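Local structure of bacterioferritin (Mycobacterium smegmatis str. MC2 155, 3BKN) at residues Arg100-Ile105 against Gln122-Glu127; Glu13-Glu18 against Thr57-Ile62; Ile93-Leu98 against Thr129-Leu134. The protein probably stores iron in a hollow 24-subunit shell, oxidising ferrous iron with dioxygen at a dinuclear centre that holds zinc in this structure, and binds heme b. All coordinates share one frame; numbering follows the deposited sequence.

Contact 1 (Arg100-Ile105 against Gln122-Glu127). With ZN (zinc ion), chain M; ZN (zinc ion), chain N.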
loop_
_atom_site.group_PDB
_atom_site.type_symbol
_atom_site.label_atom_id
_atom_site.label_comp_id
_atom_site.label_asym_id
_atom_site.label_seq_id
_atom_site.Cartn_x
_atom_site.Cartn_y
_atom_site.Cartn_z
ATOM N N ARG A 100 -35.759 -40.536 -22.105
ATOM C CA ARG A 100 -35.796 -39.796 -23.346
ATOM C C ARG A 100 -34.411 -39.583 -23.947
ATOM O O ARG A 100 -34.229 -39.844 -25.121
ATOM C CB ARG A 100 -36.508 -38.470 -23.134
ATOM C CG ARG A 100 -36.601 -37.609 -24.370
ATOM C CD ARG A 100 -37.008 -36.164 -23.998
ATOM N NE ARG A 100 -38.285 -36.079 -23.268
ATOM C CZ ARG A 100 -38.380 -35.868 -21.959
ATOM N NH1 ARG A 100 -37.276 -35.709 -21.235
ATOM N NH2 ARG A 100 -39.572 -35.813 -21.366
ATOM N N LEU A 101 -33.437 -39.148 -23.144
ATOM C CA LEU A 101 -32.095 -38.839 -23.646
ATOM C C LEU A 101 -31.173 -40.013 -23.981
ATOM O O LEU A 101 -30.268 -39.905 -24.853
ATOM C CB LEU A 101 -31.377 -37.868 -22.730
ATOM C CG LEU A 101 -32.166 -36.557 -22.681
ATOM C CD1 LEU A 101 -31.383 -35.491 -21.897
ATOM C CD2 LEU A 101 -32.608 -36.080 -24.094
ATOM N N LYS A 102 -31.395 -41.136 -23.320
ATOM C CA LYS A 102 -30.580 -42.290 -23.575
ATOM C C LYS A 102 -30.700 -42.723 -25.040
ATOM O O LYS A 102 -29.676 -42.733 -25.738
ATOM C CB LYS A 102 -30.865 -43.405 -22.567
ATOM C CG LYS A 102 -30.099 -43.216 -21.226
ATOM C CD LYS A 102 -30.592 -44.255 -20.204
ATOM C CE LYS A 102 -29.524 -45.305 -19.830
ATOM N NZ LYS A 102 -30.125 -46.679 -19.758
ATOM N N PRO A 103 -31.938 -43.014 -25.540
ATOM C CA PRO A 103 -32.049 -43.215 -27.009
ATOM C C PRO A 103 -31.913 -41.900 -27.825
ATOM O O PRO A 103 -31.448 -41.929 -28.961
ATOM C CB PRO A 103 -33.437 -43.846 -27.185
ATOM C CG PRO A 103 -34.228 -43.533 -25.934
ATOM C CD PRO A 103 -33.257 -43.122 -24.843
ATOM N N GLY A 104 -32.271 -40.753 -27.248
ATOM C CA GLY A 104 -32.113 -39.451 -27.903
ATOM C C GLY A 104 -30.725 -39.178 -28.440
ATOM O O GLY A 104 -30.539 -38.782 -29.592
ATOM N N ILE A 105 -29.732 -39.402 -27.594
ATOM C CA ILE A 105 -28.354 -39.154 -27.956
ATOM C C ILE A 105 -27.954 -40.039 -29.129
ATOM O O ILE A 105 -27.371 -39.570 -30.123
ATOM C CB ILE A 105 -27.454 -39.378 -26.737
ATOM C CG1 ILE A 105 -27.604 -38.176 -25.812
ATOM C CG2 ILE A 105 -26.049 -39.498 -27.154
ATOM C CD1 ILE A 105 -27.571 -38.482 -24.419
ATOM N N GLN A 122 -24.214 -33.577 -22.284
ATOM C CA GLN A 122 -23.968 -32.686 -21.122
ATOM C C GLN A 122 -25.189 -32.597 -20.195
ATOM O O GLN A 122 -25.054 -32.736 -18.978
ATOM C CB GLN A 122 -23.464 -31.297 -21.553
ATOM C CG GLN A 122 -21.943 -31.084 -21.218
ATOM C CD GLN A 122 -21.132 -30.624 -22.447
ATOM O OE1 GLN A 122 -21.267 -29.487 -22.921
ATOM N NE2 GLN A 122 -20.290 -31.515 -22.963
ATOM N N ILE A 123 -26.373 -32.427 -20.773
ATOM C CA ILE A 123 -27.548 -32.389 -19.965
ATOM C C ILE A 123 -27.734 -33.715 -19.207
ATOM O O ILE A 123 -27.951 -33.719 -17.986
ATOM C CB ILE A 123 -28.764 -31.906 -20.782
ATOM C CG1 ILE A 123 -28.688 -30.380 -20.899
ATOM C CG2 ILE A 123 -30.071 -32.308 -20.136
ATOM C CD1 ILE A 123 -29.392 -29.871 -22.042
ATOM N N LEU A 124 -27.599 -34.830 -19.920
ATOM C CA LEU A 124 -27.746 -36.155 -19.312
ATOM C C LEU A 124 -26.840 -36.314 -18.104
ATOM O O LEU A 124 -27.291 -36.735 -17.034
ATOM C CB LEU A 124 -27.492 -37.279 -20.329
ATOM C CG LEU A 124 -27.694 -38.745 -19.894
ATOM C CD1 LEU A 124 -29.018 -39.003 -19.184
ATOM C CD2 LEU A 124 -27.535 -39.684 -21.054
ATOM N N ALA A 125 -25.572 -35.951 -18.252
ATOM C CA ALA A 125 -24.655 -36.042 -17.124
ATOM C C ALA A 125 -25.147 -35.201 -15.924
ATOM O O ALA A 125 -25.203 -35.712 -14.792
ATOM C CB ALA A 125 -23.273 -35.663 -17.538
ATOM N N ASP A 126 -25.536 -33.943 -16.166
ATOM C CA ASP A 126 -26.112 -33.125 -15.105
ATOM C C ASP A 126 -27.330 -33.846 -14.484
ATOM O O ASP A 126 -27.410 -33.990 -13.278
ATOM C CB ASP A 126 -26.462 -31.702 -15.570
ATOM C CG ASP A 126 -25.216 -30.864 -16.032
ATOM O OD1 ASP A 126 -24.045 -31.319 -16.062
ATOM O OD2 ASP A 126 -25.419 -29.693 -16.401
ATOM N N GLU A 127 -28.250 -34.361 -15.281
ATOM C CA GLU A 127 -29.400 -35.016 -14.659
ATOM C C GLU A 127 -29.049 -36.286 -13.898
ATOM O O GLU A 127 -29.728 -36.615 -12.946
ATOM C CB GLU A 127 -30.578 -35.245 -15.619
ATOM C CG GLU A 127 -30.780 -34.179 -16.637
ATOM C CD GLU A 127 -31.444 -32.940 -16.100
ATOM O OE1 GLU A 127 -31.152 -32.570 -14.945
ATOM O OE2 GLU A 127 -32.247 -32.309 -16.844
HETATM ZN ZN ZN M . -32.286 -30.347 -16.889
HETATM ZN ZN ZN N . -32.141 -31.996 -13.411
#
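Leu101 and Leu124 mark the closest backbone approach, their CA atoms 6.7 Å apart, where two antiparallel helical segments run with axes 10.3 Å from each other and at 154° between their directions. No hydrogen bond crosses the gap, and the join is made by branched aliphatic side chains. Leu124 has the largest share: with CG swung away from the backbone N (chi1 -176°), its two methyls reach toward the partner helix, and CD2 meets Ile105 CD1 at 3.6 Å. The two chains approach at a slant, methyl to methyl. One turn earlier, Leu101 directs CD1 to Ile123 CG2 at 3.9 Å, while the aliphatic start of Lys102 grazes Leu124 CD2 before the chain turns off with its ammonium group. Helices 83-110 and 114-144 are the last two long helices of the ferritin four-helix bundle, linked by a short turn, so the contact lies near the closed end of this hairpin. On the side facing the bundle interior, Ile123 also lies against Glu18, His54 and Ile58 and so reaches the other two helices beside the metal ligands. Beyond this layer Glu127 folds back at chi2 (-77°) and bridges the two zinc ions, OE2 binding the chain M zinc at 2.0 Å and OE1 the chain N zinc at 1.9 Å. At its outer side the helix pair meets a second subunit, where Gln112 packs on Lys102 and Pro103.

Contact 2 (Glu13-Glu18 against Thr57-Ile62); sequences EQLTSE and TITDRI. With ZN (zinc ion), chain M.
Ile58 holds its CG2 branch opposite the backbone N, which brings CG2 to Leu15 CB at 3.9 Å, while CG1, beside that N (chi1 -71°), carries CD1 to the stems of Gln14 and Glu18. There CD1 lies 3.5 Å from Gln14 CG and 3.8 Å from Glu18 CG, the Ile58 side chain crossing each at about a right angle. Leu15 has CG opposite its own N (chi1 -174°), and this sends its methyls the other way along the partner helix, to Thr59 and Ile62: CD2 meets Ile62 CD1 at 4.0 Å, and CD1 rests against Thr59 OG1, a hydroxyl that is itself hydrogen-bonded to Ala55 O and Tyr71 OH. The axes of the two segments are 9.9 Å apart, and the helices to which they belong, 5-34 and 38-64, form the first antiparallel hairpin of the ferritin bundle. Above this apolar floor, Glu18 OE1 binds the chain M zinc ion at 2.0 Å, with Glu51, His54 and Glu127 completing its set of protein ligands. Its other oxygen, OE2, accepts a hydrogen bond from Gln14 NE2 at 2.9 Å, met from above the carboxylate plane. Arg100 makes a weak hydrogen bond to Gln14 OE1. Gln14 is thus a second-shell residue, which, with Ile58 packed against both stems, should limit rotation of the metal-bound carboxylate.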
loop_
_atom_site.group_PDB
_atom_site.type_symbol
_atom_site.label_atom_id
_atom_site.label_comp_id
_atom_site.label_asym_id
_atom_site.label_seq_id
_atom_site.Cartn_x
_atom_site.Cartn_y
_atom_site.Cartn_z
ATOM N N GLU A 13 -39.040 -31.801 -26.984
ATOM C CA GLU A 13 -39.576 -32.600 -25.887
ATOM C C GLU A 13 -38.709 -32.353 -24.656
ATOM O O GLU A 13 -39.249 -32.092 -23.569
ATOM C CB GLU A 13 -39.728 -34.090 -26.197
ATOM C CG GLU A 13 -40.170 -34.432 -27.644
ATOM C CD GLU A 13 -41.541 -33.857 -28.060
ATOM O OE1 GLU A 13 -42.530 -34.411 -27.543
ATOM O OE2 GLU A 13 -41.623 -32.891 -28.904
ATOM N N GLN A 14 -37.382 -32.357 -24.812
ATOM C CA GLN A 14 -36.506 -32.102 -23.686
ATOM C C GLN A 14 -36.741 -30.719 -23.082
ATOM O O GLN A 14 -36.745 -30.557 -21.844
ATOM C CB GLN A 14 -35.062 -32.204 -24.086
ATOM C CG GLN A 14 -34.120 -32.168 -22.894
ATOM C CD GLN A 14 -34.446 -33.244 -21.853
ATOM O OE1 GLN A 14 -35.147 -34.228 -22.154
ATOM N NE2 GLN A 14 -33.954 -33.054 -20.621
ATOM N N LEU A 15 -36.924 -29.716 -23.949
ATOM C CA LEU A 15 -37.263 -28.364 -23.496
ATOM C C LEU A 15 -38.487 -28.388 -22.595
ATOM O O LEU A 15 -38.492 -27.700 -21.565
ATOM C CB LEU A 15 -37.528 -27.402 -24.674
ATOM C CG LEU A 15 -37.755 -25.951 -24.294
ATOM C CD1 LEU A 15 -36.589 -25.377 -23.491
ATOM C CD2 LEU A 15 -37.865 -25.217 -25.522
ATOM N N THR A 16 -39.520 -29.153 -22.982
ATOM C CA THR A 16 -40.719 -29.185 -22.177
ATOM C C THR A 16 -40.383 -29.744 -20.820
ATOM O O THR A 16 -40.832 -29.194 -19.805
ATOM C CB THR A 16 -41.842 -29.972 -22.836
ATOM O OG1 THR A 16 -42.275 -29.240 -23.980
ATOM C CG2 THR A 16 -43.052 -30.148 -21.876
ATOM N N SER A 17 -39.573 -30.801 -20.790
ATOM C CA SER A 17 -39.111 -31.378 -19.496
ATOM C C SER A 17 -38.363 -30.367 -18.612
ATOM O O SER A 17 -38.656 -30.286 -17.410
ATOM C CB SER A 17 -38.229 -32.616 -19.668
ATOM O OG SER A 17 -38.985 -33.793 -19.531
ATOM N N GLU A 18 -37.427 -29.599 -19.186
ATOM C CA GLU A 18 -36.778 -28.564 -18.398
ATOM C C GLU A 18 -37.761 -27.489 -17.904
ATOM O O GLU A 18 -37.647 -27.008 -16.757
ATOM C CB GLU A 18 -35.625 -27.856 -19.107
ATOM C CG GLU A 18 -34.733 -28.702 -19.861
ATOM C CD GLU A 18 -33.824 -29.551 -19.021
ATOM O OE1 GLU A 18 -33.652 -29.298 -17.817
ATOM O OE2 GLU A 18 -33.236 -30.476 -19.603
ATOM N N THR A 57 -29.889 -23.253 -22.863
ATOM C CA THR A 57 -29.032 -23.981 -23.806
ATOM C C THR A 57 -29.834 -24.674 -24.935
ATOM O O THR A 57 -29.523 -24.519 -26.105
ATOM C CB THR A 57 -28.181 -25.043 -23.068
ATOM O OG1 THR A 57 -27.421 -24.401 -22.049
ATOM C CG2 THR A 57 -27.218 -25.619 -23.977
ATOM N N ILE A 58 -30.860 -25.438 -24.570
ATOM C CA ILE A 58 -31.709 -26.078 -25.548
ATOM C C ILE A 58 -32.383 -25.053 -26.483
ATOM O O ILE A 58 -32.391 -25.243 -27.690
ATOM C CB ILE A 58 -32.752 -27.034 -24.881
ATOM C CG1 ILE A 58 -32.062 -28.289 -24.311
ATOM C CG2 ILE A 58 -33.848 -27.489 -25.879
ATOM C CD1 ILE A 58 -32.853 -28.946 -23.116
ATOM N N THR A 59 -32.933 -23.972 -25.928
ATOM C CA THR A 59 -33.570 -22.940 -26.737
ATOM C C THR A 59 -32.598 -22.422 -27.813
ATOM O O THR A 59 -32.945 -22.409 -28.995
ATOM C CB THR A 59 -34.085 -21.789 -25.870
ATOM O OG1 THR A 59 -34.941 -22.318 -24.855
ATOM C CG2 THR A 59 -34.826 -20.759 -26.698
ATOM N N ASP A 60 -31.386 -22.035 -27.415
ATOM C CA ASP A 60 -30.349 -21.575 -28.342
ATOM C C ASP A 60 -30.113 -22.530 -29.512
ATOM O O ASP A 60 -30.111 -22.117 -30.693
ATOM C CB ASP A 60 -29.048 -21.313 -27.616
ATOM C CG ASP A 60 -28.944 -19.875 -27.134
ATOM O OD1 ASP A 60 -29.059 -18.901 -27.983
ATOM O OD2 ASP A 60 -28.730 -19.697 -25.899
ATOM N N ARG A 61 -29.937 -23.806 -29.184
ATOM C CA ARG A 61 -29.747 -24.829 -30.174
ATOM C C ARG A 61 -30.965 -24.941 -31.128
ATOM O O ARG A 61 -30.800 -24.985 -32.354
ATOM C CB ARG A 61 -29.471 -26.139 -29.448
ATOM C CG ARG A 61 -28.950 -27.208 -30.358
ATOM C CD ARG A 61 -27.701 -26.793 -31.015
ATOM N NE ARG A 61 -27.381 -27.687 -32.114
ATOM C CZ ARG A 61 -26.348 -27.481 -32.942
ATOM N NH1 ARG A 61 -25.533 -26.411 -32.781
ATOM N NH2 ARG A 61 -26.121 -28.336 -33.922
ATOM N N ILE A 62 -32.181 -24.982 -30.577
ATOM C CA ILE A 62 -33.378 -25.017 -31.395
ATOM C C ILE A 62 -33.347 -23.836 -32.361
ATOM O O ILE A 62 -33.608 -23.989 -33.548
ATOM C CB ILE A 62 -34.649 -25.016 -30.553
ATOM C CG1 ILE A 62 -34.700 -26.312 -29.728
ATOM C CG2 ILE A 62 -35.841 -24.936 -31.416
ATOM C CD1 ILE A 62 -35.881 -26.384 -28.787
HETATM ZN ZN ZN M . -32.286 -30.347 -16.889
#

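Contact 3 (Ile93-Leu98 against Thr129-Leu134). With ZN (zinc ion), chain N.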
loop_
_atom_site.group_PDB
_atom_site.type_symbol
_atom_site.label_atom_id
_atom_site.label_comp_id
_atom_site.label_asym_id
_atom_site.label_seq_id
_atom_site.Cartn_x
_atom_site.Cartn_y
_atom_site.Cartn_z
ATOM N N ILE A 93 -39.273 -36.997 -12.462
ATOM C CA ILE A 93 -38.945 -36.346 -13.718
ATOM C C ILE A 93 -37.501 -36.491 -14.213
ATOM O O ILE A 93 -37.258 -36.442 -15.430
ATOM C CB ILE A 93 -39.389 -34.886 -13.878
ATOM C CG1 ILE A 93 -39.054 -34.054 -12.687
ATOM C CG2 ILE A 93 -40.908 -34.781 -14.251
ATOM C CD1 ILE A 93 -39.627 -32.663 -12.895
ATOM N N GLU A 94 -36.544 -36.654 -13.301
ATOM C CA GLU A 94 -35.190 -36.885 -13.743
ATOM C C GLU A 94 -35.116 -38.214 -14.462
ATOM O O GLU A 94 -34.450 -38.301 -15.494
ATOM C CB GLU A 94 -34.195 -36.780 -12.604
ATOM C CG GLU A 94 -34.139 -35.403 -11.978
ATOM C CD GLU A 94 -33.532 -34.345 -12.886
ATOM O OE1 GLU A 94 -33.154 -34.631 -14.052
ATOM O OE2 GLU A 94 -33.435 -33.190 -12.435
ATOM N N TYR A 95 -35.837 -39.223 -13.968
ATOM C CA TYR A 95 -35.881 -40.533 -14.634
ATOM C C TYR A 95 -36.522 -40.457 -15.994
ATOM O O TYR A 95 -36.084 -41.156 -16.913
ATOM C CB TYR A 95 -36.555 -41.614 -13.800
ATOM C CG TYR A 95 -35.562 -42.277 -12.926
ATOM C CD1 TYR A 95 -34.421 -42.892 -13.480
ATOM C CD2 TYR A 95 -35.716 -42.299 -11.549
ATOM C CE1 TYR A 95 -33.453 -43.526 -12.662
ATOM C CE2 TYR A 95 -34.749 -42.922 -10.710
ATOM C CZ TYR A 95 -33.630 -43.525 -11.281
ATOM O OH TYR A 95 -32.691 -44.127 -10.489
ATOM N N GLU A 96 -37.553 -39.617 -16.151
ATOM C CA GLU A 96 -38.140 -39.444 -17.484
ATOM C C GLU A 96 -37.133 -38.830 -18.434
ATOM O O GLU A 96 -37.109 -39.202 -19.608
ATOM C CB GLU A 96 -39.421 -38.644 -17.474
ATOM C CG GLU A 96 -40.516 -39.419 -16.787
ATOM C CD GLU A 96 -41.736 -38.581 -16.433
ATOM O OE1 GLU A 96 -41.589 -37.352 -16.153
ATOM O OE2 GLU A 96 -42.833 -39.195 -16.424
ATOM N N VAL A 97 -36.284 -37.938 -17.931
ATOM C CA VAL A 97 -35.256 -37.366 -18.762
ATOM C C VAL A 97 -34.269 -38.437 -19.263
ATOM O O VAL A 97 -33.997 -38.506 -20.460
ATOM C CB VAL A 97 -34.614 -36.157 -18.090
ATOM C CG1 VAL A 97 -33.362 -35.738 -18.831
ATOM C CG2 VAL A 97 -35.643 -35.020 -18.052
ATOM N N LEU A 98 -33.778 -39.294 -18.375
ATOM C CA LEU A 98 -33.018 -40.466 -18.809
ATOM C C LEU A 98 -33.708 -41.300 -19.892
ATOM O O LEU A 98 -33.098 -41.601 -20.891
ATOM C CB LEU A 98 -32.712 -41.368 -17.622
ATOM C CG LEU A 98 -31.326 -41.272 -17.032
ATOM C CD1 LEU A 98 -31.120 -39.897 -16.409
ATOM C CD2 LEU A 98 -31.163 -42.354 -16.012
ATOM N N THR A 129 -26.425 -36.645 -12.149
ATOM C CA THR A 129 -25.995 -36.128 -10.874
ATOM C C THR A 129 -27.162 -35.731 -9.936
ATOM O O THR A 129 -27.093 -35.994 -8.725
ATOM C CB THR A 129 -24.946 -35.016 -11.099
ATOM O OG1 THR A 129 -23.752 -35.647 -11.573
ATOM C CG2 THR A 129 -24.614 -34.243 -9.815
ATOM N N HIS A 130 -28.222 -35.140 -10.490
ATOM C CA HIS A 130 -29.412 -34.823 -9.717
ATOM C C HIS A 130 -29.997 -36.119 -9.207
ATOM O O HIS A 130 -30.334 -36.209 -8.041
ATOM C CB HIS A 130 -30.485 -34.040 -10.498
ATOM C CG HIS A 130 -30.107 -32.625 -10.867
ATOM N ND1 HIS A 130 -30.896 -31.831 -11.689
ATOM C CD2 HIS A 130 -29.014 -31.871 -10.567
ATOM C CE1 HIS A 130 -30.316 -30.651 -11.863
ATOM N NE2 HIS A 130 -29.167 -30.653 -11.206
ATOM N N ILE A 131 -30.087 -37.133 -10.055
ATOM C CA ILE A 131 -30.612 -38.436 -9.632
ATOM C C ILE A 131 -29.812 -39.011 -8.491
ATOM O O ILE A 131 -30.376 -39.517 -7.551
ATOM C CB ILE A 131 -30.674 -39.477 -10.800
ATOM C CG1 ILE A 131 -31.753 -39.063 -11.808
ATOM C CG2 ILE A 131 -30.937 -40.900 -10.277
ATOM C CD1 ILE A 131 -31.565 -39.647 -13.170
ATOM N N ASP A 132 -28.494 -38.951 -8.585
ATOM C CA ASP A 132 -27.632 -39.425 -7.524
ATOM C C ASP A 132 -27.926 -38.694 -6.214
ATOM O O ASP A 132 -28.102 -39.341 -5.166
ATOM C CB ASP A 132 -26.166 -39.233 -7.913
ATOM C CG ASP A 132 -25.208 -39.871 -6.909
ATOM O OD1 ASP A 132 -25.481 -41.033 -6.501
ATOM O OD2 ASP A 132 -24.199 -39.216 -6.521
ATOM N N TYR A 133 -28.010 -37.352 -6.262
ATOM C CA TYR A 133 -28.292 -36.584 -5.062
ATOM C C TYR A 133 -29.626 -37.029 -4.435
ATOM O O TYR A 133 -29.699 -37.335 -3.248
ATOM C CB TYR A 133 -28.256 -35.090 -5.361
ATOM C CG TYR A 133 -28.955 -34.284 -4.297
ATOM C CD1 TYR A 133 -28.397 -34.139 -3.012
ATOM C CD2 TYR A 133 -30.214 -33.700 -4.551
ATOM C CE1 TYR A 133 -29.064 -33.378 -2.024
ATOM C CE2 TYR A 133 -30.876 -32.948 -3.579
ATOM C CZ TYR A 133 -30.305 -32.797 -2.322
ATOM O OH TYR A 133 -31.004 -32.110 -1.366
ATOM N N LEU A 134 -30.655 -37.118 -5.269
ATOM C CA LEU A 134 -32.024 -37.422 -4.853
ATOM C C LEU A 134 -32.133 -38.792 -4.254
ATOM O O LEU A 134 -32.753 -38.958 -3.196
ATOM C CB LEU A 134 -32.973 -37.342 -6.032
ATOM C CG LEU A 134 -33.201 -35.944 -6.625
ATOM C CD1 LEU A 134 -33.885 -36.049 -7.969
ATOM C CD2 LEU A 134 -34.005 -35.094 -5.665
HETATM ZN ZN ZN N . -32.141 -31.996 -13.411
#
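Ile131 pushes into the segment 93-98 between Glu94, Tyr95 and Leu98, and carries the apolar half of a contact whose other half is a metal site. The nearest CA atoms are those of Glu94 and Ile131, 6.3 Å apart, and the antiparallel axes run 9.8 Å from each other. The closely packed part centres on Ile131, which is buried and more extensively covered across the contact than any other residue. Its CG1 lies on Glu94 CB at 3.4 Å, and Leu134 CD1 comes to Glu94 CG, the two side chains at about a right angle. The first torsion of Ile131 (chi1 -69°) sets CG1 beside the backbone N and sends CD1 on to Leu98, where CD1 meets CD1 tip to tip at 3.3 Å. The outer side is looser: Tyr95 is partly exposed and touches Ile131 CG2 mainly through its phenol end, OH at 3.7 Å, the hydroxyl being hydrogen-bonded to Glu135. Met1 of a second subunit packs over Tyr95, Leu98 and Ile131 here.

Inward from the isoleucine, Glu94 bends at chi2 (-69°), and OE2 binds the chain N zinc ion at 2.0 Å. His130 supplies ND1 to the same ion at 2.1 Å, its ring turned 77° from the carboxylate plane. OE2 lies at the edge of the imidazole, 3.0 Å from ND1, a closeness due to the shared metal and not to a hydrogen bond. Glu51 and Glu127 complete the protein ligands of this half of the dinuclear centre, where iron would probably take the place of zinc. Glu94 and His130 each have a further partner: Tyr25 OH is hydrogen-bonded to the metal-bound OE2 of Glu94, and Glu50 OE1 makes a weak hydrogen bond to His130 NE2. With the zinc, these bonds should restrain rotation of the carboxylate and, more weakly, of the imidazole.

How the contacts relate
The three contacts surround the dinuclear centre, and Glu127 of contact 1 joins them through its bridging carboxylate. Glu127 OE2 comes within 3.5 Å of Glu18 OE2 of contact 2, and Glu127 OE1 within 3.0 Å of Glu94 OE1 of contact 3, like charges that the bound zinc ions probably compensate. Contacts 1 and 3 are successive layers of one interface between helices 83-110 and 114-144, their centres about 10 Å apart, joined where Leu124 CD1 meets Leu98 CD1 at 3.6 Å. Contact 2 belongs to the other hairpin, its centre about 17 Å from that of contact 3; Val97 packs on Gln14 and Ser17 between them.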